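Local atomic coordinates of filamentous hemagglutinin (Bordetella pertussis, PDB entry 1RWR), a protein that serves as a secreted adhesin of the whooping-cough bacterium, its amino-terminal domain probably directing export through the two-partner secretion pathway. Residues N34-Q37 against Q38-V41. Numbering follows the deposited sequence.
Sequences NKFQ and QFNV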
loop_
_atom_site.group_PDB
_atom_site.type_symbol
_atom_site.label_atom_id
_atom_site.label_comp_id
_atom_site.label_asym_id
_atom_site.label_seq_id
_atom_site.Cartn_x
_atom_site.Cartn_y
_atom_site.Cartn_z
ATOM N N ASN A 34 -11.068 9.428 7.813
ATOM C CA ASN A 34 -12.362 8.820 7.639
ATOM C C ASN A 34 -12.384 7.469 8.329
ATOM O O ASN A 34 -11.575 6.597 8.001
ATOM C CB ASN A 34 -12.621 8.628 6.165
ATOM C CG ASN A 34 -12.633 9.935 5.427
ATOM O OD1 ASN A 34 -13.666 10.621 5.450
ATOM N ND2 ASN A 34 -11.451 10.379 4.902
ATOM N N LYS A 35 -13.250 7.318 9.317
ATOM C CA LYS A 35 -13.400 6.041 10.024
ATOM C C LYS A 35 -14.567 5.311 9.438
ATOM O O LYS A 35 -15.587 5.918 9.091
ATOM C CB LYS A 35 -13.576 6.245 11.530
ATOM C CG LYS A 35 -12.270 6.674 12.228
ATOM C CD LYS A 35 -12.521 7.051 13.663
ATOM C CE LYS A 35 -11.257 7.513 14.345
ATOM N NZ LYS A 35 -10.463 6.337 14.868
ATOM N N PHE A 36 -14.414 4.001 9.322
ATOM C CA PHE A 36 -15.417 3.102 8.791
ATOM C C PHE A 36 -15.560 1.892 9.682
ATOM O O PHE A 36 -14.567 1.332 10.149
ATOM C CB PHE A 36 -14.970 2.561 7.436
ATOM C CG PHE A 36 -14.957 3.571 6.339
ATOM C CD1 PHE A 36 -16.047 3.710 5.509
ATOM C CD2 PHE A 36 -13.846 4.399 6.145
ATOM C CE1 PHE A 36 -16.050 4.653 4.474
ATOM C CE2 PHE A 36 -13.857 5.317 5.102
ATOM C CZ PHE A 36 -14.954 5.440 4.280
ATOM N N GLN A 37 -16.802 1.475 9.891
ATOM C CA GLN A 37 -17.075 0.174 10.499
ATOM C C GLN A 37 -16.645 -0.964 9.557
ATOM O O GLN A 37 -16.068 -1.967 10.023
ATOM C CB GLN A 37 -18.566 0.066 10.800
ATOM C CG GLN A 37 -18.927 -1.031 11.753
ATOM C CD GLN A 37 -19.559 -2.210 11.066
ATOM O OE1 GLN A 37 -20.463 -2.050 10.225
ATOM N NE2 GLN A 37 -19.093 -3.412 11.412
ATOM N N GLN A 38 -16.936 -0.784 8.263
ATOM C CA GLN A 38 -16.581 -1.690 7.184
ATOM C C GLN A 38 -16.090 -0.883 5.976
ATOM O O GLN A 38 -16.718 0.125 5.597
ATOM C CB GLN A 38 -17.805 -2.517 6.749
ATOM C CG GLN A 38 -18.219 -3.546 7.780
ATOM C CD GLN A 38 -19.296 -4.441 7.279
ATOM O OE1 GLN A 38 -19.028 -5.371 6.489
ATOM N NE2 GLN A 38 -20.525 -4.169 7.696
ATOM N N PHE A 39 -14.956 -1.296 5.411
ATOM C CA PHE A 39 -14.429 -0.687 4.170
ATOM C C PHE A 39 -14.009 -1.741 3.172
ATOM O O PHE A 39 -13.087 -2.542 3.436
ATOM C CB PHE A 39 -13.251 0.241 4.465
ATOM C CG PHE A 39 -12.838 1.045 3.285
ATOM C CD1 PHE A 39 -13.453 2.258 3.027
ATOM C CD2 PHE A 39 -11.857 0.575 2.405
ATOM C CE1 PHE A 39 -13.108 3.008 1.902
ATOM C CE2 PHE A 39 -11.542 1.302 1.254
ATOM C CZ PHE A 39 -12.169 2.509 1.014
ATOM N N ASN A 40 -14.691 -1.764 2.042
ATOM C CA ASN A 40 -14.409 -2.681 0.963
ATOM C C ASN A 40 -14.672 -1.965 -0.338
ATOM O O ASN A 40 -15.617 -1.158 -0.428
ATOM C CB ASN A 40 -15.327 -3.928 1.064
ATOM C CG ASN A 40 -15.117 -4.683 2.327
ATOM O OD1 ASN A 40 -14.175 -5.479 2.427
ATOM N ND2 ASN A 40 -15.941 -4.411 3.340
ATOM N N VAL A 41 -13.918 -2.315 -1.369
ATOM C CA VAL A 41 -14.093 -1.769 -2.702
ATOM C C VAL A 41 -14.183 -2.967 -3.674
ATOM O O VAL A 41 -13.373 -3.894 -3.627
ATOM C CB VAL A 41 -12.931 -0.829 -3.094
ATOM C CG1 VAL A 41 -13.137 -0.290 -4.496
ATOM C CG2 VAL A 41 -12.828 0.325 -2.092
#
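The ring of F39 meets F36 edge to face just past the corner at Q37, where the chain leaves strand 31-36 and passes from one face of the fold to another. The ring planes stand at 69°. CD1 of F39 is poised 3.5 Å above the middle of the F36 ring. Followed outward, F36 first sets its CB 3.5 Å from the carbonyl O of Q38; CG and CD1 each have both Q38 O and F39 CD1 within 3.6 to 3.9 Å, the oxygen coming in obliquely, whereas CD2 and CE1 meet F39 CD1 alone. At the far end of the ring CE2 and CZ are also approached by F39 CE1, at about 4.0 Å, and CE2 comes within 3.7 Å of F39 CD1. The two rings reach this meeting by different first torsions: F36 swings CG beside its backbone N (chi1 -70°), while F39 holds CG opposite its own N. Both are buried, and A78 of strand 75-80 packs against each, with P5 touching F36 and F48 touching F39.

On the more exposed side of the turn, the two glutamine side chains of Q37 and Q38 run alongside each other. Q37 bends at its second torsion, bringing OE1 to Q38 NE2 in a weak hydrogen bond of 3.3 Å, although the amide planes are turned 60° apart. Each amide is held at its other atom by a partner elsewhere: Q37 NE2 bonds to D82 OD2, and Q38 OE1 accepts from the backbone N of Q1. Q37 and Q38 together face V4 as a classic beta bulge, and the phenylalanine pair fills the inside of a bend between faces of the right-handed parallel beta-helix that forms this secretion domain.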